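Local coordinates for protein probable O-methyltransferase (Mycobacterium tuberculosis, PDB 6JCL) that catalyses metal-dependent transfer of a methyl group from S-adenosyl-L-methionine to catechol-like compounds, giving guaiacols and S-adenosyl-L-homocysteine, at residues I42-Q47 with T75-R80; C53-A58 with V161-N166. One frame throughout, in Å; residues are numbered along the deposited sequence.

Interaction 1 (I42-Q47 with T75-R80); sequences IAVSAQ and TIWLAR. With SAH (S-adenosyl-L-homocysteine), chain I.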
loop_
_atom_site.group_PDB
_atom_site.type_symbol
_atom_site.label_atom_id
_atom_site.label_comp_id
_atom_site.label_asym_id
_atom_site.label_seq_id
_atom_site.Cartn_x
_atom_site.Cartn_y
_atom_site.Cartn_z
ATOM N N ILE A 42 -0.751 15.481 -14.088
ATOM C CA ILE A 42 -0.841 14.027 -13.977
ATOM C C ILE A 42 -0.004 13.489 -12.818
ATOM O O ILE A 42 0.345 12.308 -12.792
ATOM C CB ILE A 42 -0.428 13.351 -15.298
ATOM C CG1 ILE A 42 1.047 13.633 -15.615
ATOM C CG2 ILE A 42 -1.389 13.777 -16.479
ATOM C CD1 ILE A 42 1.581 12.869 -16.858
ATOM N N ALA A 43 0.343 14.354 -11.871
ATOM C CA ALA A 43 1.091 13.953 -10.692
ATOM C C ALA A 43 0.278 13.010 -9.820
ATOM O O ALA A 43 -0.953 12.939 -9.910
ATOM C CB ALA A 43 1.468 15.190 -9.874
ATOM N N VAL A 44 0.977 12.298 -8.931
ATOM C CA VAL A 44 0.261 11.473 -7.962
ATOM C C VAL A 44 -0.674 12.365 -7.149
ATOM O O VAL A 44 -0.399 13.544 -6.912
ATOM C CB VAL A 44 1.218 10.711 -7.025
ATOM C CG1 VAL A 44 1.990 9.661 -7.794
ATOM C CG2 VAL A 44 2.158 11.663 -6.293
ATOM N N SER A 45 -1.804 11.796 -6.726
ATOM C CA SER A 45 -2.663 12.514 -5.809
ATOM C C SER A 45 -1.980 12.610 -4.449
ATOM O O SER A 45 -0.989 11.928 -4.174
ATOM C CB SER A 45 -3.993 11.797 -5.659
ATOM O OG SER A 45 -3.774 10.584 -4.952
ATOM N N ALA A 46 -2.538 13.444 -3.578
ATOM C CA ALA A 46 -1.921 13.601 -2.260
ATOM C C ALA A 46 -1.953 12.297 -1.463
ATOM O O ALA A 46 -0.980 11.966 -0.780
ATOM C CB ALA A 46 -2.603 14.731 -1.482
ATOM N N GLN A 47 -3.065 11.545 -1.512
ATOM C CA GLN A 47 -3.094 10.279 -0.767
ATOM C C GLN A 47 -2.075 9.283 -1.324
ATOM O O GLN A 47 -1.438 8.525 -0.565
ATOM C CB GLN A 47 -4.502 9.661 -0.799
ATOM C CG GLN A 47 -5.622 10.512 -0.126
ATOM C CD GLN A 47 -5.280 10.963 1.290
ATOM O OE1 GLN A 47 -5.105 10.145 2.199
ATOM N NE2 GLN A 47 -5.200 12.280 1.490
ATOM N N THR A 75 8.360 12.841 -6.125
ATOM C CA THR A 75 9.730 12.901 -5.614
ATOM C C THR A 75 9.798 13.551 -4.238
ATOM O O THR A 75 10.540 13.086 -3.361
ATOM C CB THR A 75 10.586 13.686 -6.599
ATOM O OG1 THR A 75 10.166 13.382 -7.942
ATOM C CG2 THR A 75 12.068 13.347 -6.403
ATOM N N ILE A 76 9.058 14.645 -4.050
ATOM C CA ILE A 76 9.025 15.321 -2.760
ATOM C C ILE A 76 8.558 14.360 -1.675
ATOM O O ILE A 76 9.153 14.282 -0.595
ATOM C CB ILE A 76 8.119 16.569 -2.832
ATOM C CG1 ILE A 76 8.803 17.694 -3.629
ATOM C CG2 ILE A 76 7.756 17.042 -1.427
ATOM C CD1 ILE A 76 7.843 18.843 -4.064
ATOM N N TRP A 77 7.481 13.616 -1.951
ATOM C CA TRP A 77 6.955 12.650 -0.988
ATOM C C TRP A 77 7.967 11.549 -0.687
ATOM O O TRP A 77 8.147 11.154 0.475
ATOM C CB TRP A 77 5.670 12.044 -1.540
ATOM C CG TRP A 77 4.443 12.925 -1.448
ATOM C CD1 TRP A 77 3.736 13.466 -2.492
ATOM C CD2 TRP A 77 3.753 13.318 -0.248
ATOM N NE1 TRP A 77 2.641 14.165 -2.008
ATOM C CE2 TRP A 77 2.622 14.073 -0.642
ATOM C CE3 TRP A 77 3.967 13.081 1.117
ATOM C CZ2 TRP A 77 1.719 14.612 0.282
ATOM C CZ3 TRP A 77 3.069 13.629 2.045
ATOM C CH2 TRP A 77 1.964 14.394 1.615
ATOM N N LEU A 78 8.640 11.038 -1.717
ATOM C CA LEU A 78 9.654 10.014 -1.477
ATOM C C LEU A 78 10.786 10.569 -0.626
ATOM O O LEU A 78 11.249 9.909 0.313
ATOM C CB LEU A 78 10.202 9.493 -2.807
ATOM C CG LEU A 78 9.212 8.607 -3.549
ATOM C CD1 LEU A 78 9.689 8.392 -4.992
ATOM C CD2 LEU A 78 9.057 7.285 -2.804
ATOM N N ALA A 79 11.203 11.810 -0.905
ATOM C CA ALA A 79 12.307 12.411 -0.156
ATOM C C ALA A 79 11.907 12.666 1.288
ATOM O O ALA A 79 12.716 12.501 2.202
ATOM C CB ALA A 79 12.766 13.704 -0.822
ATOM N N ARG A 80 10.649 13.044 1.506
ATOM C CA ARG A 80 10.150 13.186 2.864
ATOM C C ARG A 80 10.229 11.868 3.616
ATOM O O ARG A 80 10.619 11.836 4.795
ATOM C CB ARG A 80 8.708 13.690 2.818
ATOM C CG ARG A 80 8.598 15.170 2.511
ATOM C CD ARG A 80 7.136 15.507 2.209
ATOM N NE ARG A 80 6.949 16.947 2.133
ATOM C CZ ARG A 80 5.792 17.545 1.869
ATOM N NH1 ARG A 80 5.737 18.871 1.837
ATOM N NH2 ARG A 80 4.697 16.819 1.629
HETATM N N SAH I . 6.049 10.660 -10.983
HETATM C CA SAH I . 5.473 11.977 -11.295
HETATM C CB SAH I . 4.783 11.929 -12.654
HETATM C CG SAH I . 5.654 11.392 -13.786
HETATM S SD SAH I . 4.850 11.715 -15.377
HETATM C C SAH I . 4.493 12.419 -10.217
HETATM O O SAH I . 4.541 13.544 -9.706
HETATM O OXT SAH I . 3.655 11.617 -9.825
HETATM C "C5'" SAH I . 6.008 10.779 -16.405
HETATM C "C4'" SAH I . 7.358 11.474 -16.604
HETATM O "O4'" SAH I . 8.221 10.555 -17.242
HETATM C "C3'" SAH I . 7.321 12.706 -17.519
HETATM O "O3'" SAH I . 7.931 13.800 -16.832
HETATM C "C2'" SAH I . 8.142 12.318 -18.737
HETATM O "O2'" SAH I . 8.818 13.404 -19.361
HETATM C "C1'" SAH I . 9.058 11.242 -18.148
HETATM N N9 SAH I . 9.639 10.308 -19.125
HETATM C C8 SAH I . 9.020 9.785 -20.242
HETATM N N7 SAH I . 9.908 8.969 -20.852
HETATM C C5 SAH I . 11.060 8.963 -20.134
HETATM C C6 SAH I . 12.276 8.311 -20.334
HETATM N N6 SAH I . 12.477 7.508 -21.385
HETATM N N1 SAH I . 13.277 8.503 -19.411
HETATM C C2 SAH I . 13.095 9.351 -18.328
HETATM N N3 SAH I . 11.897 10.008 -18.140
HETATM C C4 SAH I . 10.899 9.803 -19.047
#

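Interaction 2 (C53-A58 with V161-N166); sequences CLLAGA and VIVVDN. With SR (strontium ion), chain J.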
loop_
_atom_site.group_PDB
_atom_site.type_symbol
_atom_site.label_atom_id
_atom_site.label_comp_id
_atom_site.label_asym_id
_atom_site.label_seq_id
_atom_site.Cartn_x
_atom_site.Cartn_y
_atom_site.Cartn_z
ATOM N N CYS A 53 5.466 8.157 0.567
ATOM C CA CYS A 53 6.230 8.682 1.697
ATOM C C CYS A 53 6.242 7.699 2.874
ATOM O O CYS A 53 7.301 7.390 3.446
ATOM C CB CYS A 53 5.614 10.021 2.108
ATOM S SG CYS A 53 6.296 10.756 3.579
ATOM N N LEU A 54 5.068 7.188 3.248
ATOM C CA LEU A 54 4.983 6.293 4.396
ATOM C C LEU A 54 5.626 4.939 4.112
ATOM O O LEU A 54 6.160 4.301 5.030
ATOM C CB LEU A 54 3.521 6.127 4.802
ATOM C CG LEU A 54 2.865 7.430 5.299
ATOM C CD1 LEU A 54 1.386 7.172 5.651
ATOM C CD2 LEU A 54 3.566 8.051 6.496
ATOM N N LEU A 55 5.571 4.491 2.860
ATOM C CA LEU A 55 6.237 3.250 2.475
ATOM C C LEU A 55 7.746 3.385 2.622
ATOM O O LEU A 55 8.406 2.524 3.217
ATOM C CB LEU A 55 5.858 2.904 1.037
ATOM C CG LEU A 55 6.459 1.645 0.433
ATOM C CD1 LEU A 55 6.145 0.445 1.326
ATOM C CD2 LEU A 55 5.912 1.432 -1.001
ATOM N N ALA A 56 8.311 4.484 2.108
ATOM C CA ALA A 56 9.744 4.732 2.303
ATOM C C ALA A 56 10.091 4.826 3.788
ATOM O O ALA A 56 11.110 4.287 4.235
ATOM C CB ALA A 56 10.163 6.019 1.579
ATOM N N GLY A 57 9.242 5.493 4.580
ATOM C CA GLY A 57 9.503 5.577 6.010
ATOM C C GLY A 57 9.392 4.230 6.702
ATOM O O GLY A 57 10.184 3.906 7.590
ATOM N N ALA A 58 8.427 3.415 6.283
ATOM C CA ALA A 58 8.204 2.118 6.913
ATOM C C ALA A 58 9.406 1.198 6.742
ATOM O O ALA A 58 9.750 0.446 7.661
ATOM C CB ALA A 58 6.955 1.455 6.328
ATOM N N VAL A 161 11.585 -2.767 -2.318
ATOM C CA VAL A 161 10.210 -2.603 -2.785
ATOM C C VAL A 161 10.234 -1.929 -4.147
ATOM O O VAL A 161 10.936 -0.927 -4.332
ATOM C CB VAL A 161 9.388 -1.763 -1.791
ATOM C CG1 VAL A 161 7.962 -1.556 -2.300
ATOM C CG2 VAL A 161 9.374 -2.427 -0.408
ATOM N N ILE A 162 9.481 -2.481 -5.105
ATOM C CA ILE A 162 9.260 -1.858 -6.413
ATOM C C ILE A 162 7.784 -1.523 -6.513
ATOM O O ILE A 162 6.930 -2.394 -6.298
ATOM C CB ILE A 162 9.681 -2.777 -7.580
ATOM C CG1 ILE A 162 11.181 -3.092 -7.505
ATOM C CG2 ILE A 162 9.353 -2.096 -8.930
ATOM C CD1 ILE A 162 11.651 -4.231 -8.486
ATOM N N VAL A 163 7.481 -0.274 -6.849
ATOM C CA VAL A 163 6.105 0.169 -7.063
ATOM C C VAL A 163 5.995 0.661 -8.499
ATOM O O VAL A 163 6.834 1.454 -8.948
ATOM C CB VAL A 163 5.710 1.278 -6.071
ATOM C CG1 VAL A 163 4.319 1.816 -6.406
ATOM C CG2 VAL A 163 5.741 0.759 -4.614
ATOM N N VAL A 164 4.979 0.183 -9.221
ATOM C CA VAL A 164 4.724 0.604 -10.597
ATOM C C VAL A 164 3.356 1.283 -10.620
ATOM O O VAL A 164 2.358 0.684 -10.198
ATOM C CB VAL A 164 4.760 -0.571 -11.588
ATOM C CG1 VAL A 164 4.611 -0.039 -13.018
ATOM C CG2 VAL A 164 6.055 -1.420 -11.425
ATOM N N ASP A 165 3.314 2.522 -11.107
ATOM C CA ASP A 165 2.069 3.285 -11.172
ATOM C C ASP A 165 1.270 2.964 -12.442
ATOM O O ASP A 165 1.816 2.559 -13.480
ATOM C CB ASP A 165 2.371 4.790 -11.135
ATOM C CG ASP A 165 1.187 5.619 -10.647
ATOM O OD1 ASP A 165 0.287 5.055 -9.982
ATOM O OD2 ASP A 165 1.161 6.849 -10.927
ATOM N N ASN A 166 -0.045 3.165 -12.347
ATOM C CA ASN A 166 -0.948 3.197 -13.517
ATOM C C ASN A 166 -1.069 1.843 -14.226
ATOM O O ASN A 166 -1.079 1.788 -15.451
ATOM C CB ASN A 166 -0.519 4.259 -14.551
ATOM C CG ASN A 166 -0.318 5.645 -13.955
ATOM O OD1 ASN A 166 0.792 6.189 -13.986
ATOM N ND2 ASN A 166 -1.395 6.234 -13.420
HETATM SR SR SR J . 1.742 8.294 -12.847
HETATM O O HOH W 1 1.592 10.364 -11.375
#

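Interaction 1 (I42-Q47 with T75-R80)
W77 leans from its helix against V44 and A46, and the meeting is loose, made by van der Waals contact alone. The V44 methyl CG2 lies 4.5 Å from W77 CD1 on the pyrrole side, while the carbonyl oxygen A46 O comes within 3.9 Å of W77 CZ2 on the benzo side; both approach the indole obliquely. With chi1 at -77°, W77 CG lies anti to the carbonyl carbon, and the indole is carried toward the start of helix 46-58. R80, one turn further along, places NH2 3.5 Å from the indole plane, near the rim and on the opposite side from A46 O, and also forms a salt bridge with D24. F73 makes an edge-to-face stack with W77.

This is the SAM-binding end of the Rossmann-like class I methyltransferase fold: helices 46-58 and 73-82, with strand 63-67 between them in sequence, meet beside the amino-acid end of the cofactor product. S45 sits at the N-cap of helix 46-58; its OG caps a backbone N just beyond Q47, and its own N is hydrogen-bonded to Q48 OE1.

Polar contact with the product comes from the backbone. V44 N gives a bent hydrogen bond to OXT of S-adenosyl-L-homocysteine, 2.9 Å long with 144° at the hydrogen, and V44 CG1 rests 3.3 Å from the same OXT. Side-chain packing lines the amino-acid part: A43 CB lies 3.5 Å from the other carboxylate oxygen, O, of the ligand, and further along I42 CD1 lies 3.8 Å from its sulfur SD.

Interaction 2 (C53-A58 with V161-N166)
L55, V161 and V163 meet through branched aliphatic groups; the flat groups belong to D165 and N166, at the end of the segment that carries both valines, and each turns one oxygen to a strontium ion. D165 OD2 lies 2.5 Å from the strontium, with an angle of 137° at OD2 between CG and the ion, while D165 OD1 is hydrogen-bonded to a bound methylpentanediol, probably from the crystallisation liquor. N166 OD1 binds the strontium at 2.6 Å, and N166 ND2 is hydrogen-bonded to D212 OD2. The two coordinating oxygens, D165 OD2 and N166 OD1, stand 3.2 Å apart without a hydrogen bond between them; the shared cation would offset their repulsion. Water 1 and D139 OD1 are further ligands, and K142 NZ is hydrogen-bonded to N166 OD1.

In the Rossmann-like sheet, 160-165 is one of the parallel strands, with 133-138 on one side and the antiparallel strand 212-219 on the other. Its side chains alternate: V161 and V163 look toward helix 46-58, whereas I162 packs on helix 145-155 across the sheet. At this C-terminal strand end the metal site forms.

The hydrophobic contact itself rests on one methyl. L55 carries CG anti to its backbone N (chi1 179°), which sends the branch out from the helix to meet the valines tip to tip. L55 CD2 settles 3.8 Å from V161 CG1 and 3.7 Å from V163 CG2, so it touches residues two apart on the same strand face. L216 of strand 212-219 also packs against both L55 and V161. The dimer comes close here: V161 touches A58 of the second subunit.

Starting from the N terminus, the chain passes I42-Q47, enters helix 46-58 and reaches C53-A58. It then runs through strand 63-67 into helix 73-82, where T75-R80 closes the 27-residue loop of interaction 1. About a hundred residues beyond C53-A58, V161-N166 closes the longer loop of interaction 2. The segments alternate, so the two loops cross, and both use helix 46-58: its start faces helix 73-82, its later part faces strand 160-165. The contacts touch where W77 O approaches C53 CB at 3.2 Å. Near the active site, V44 CG1 lies 4.3 Å from D165 OD2, bringing the cofactor pocket beside the metal site.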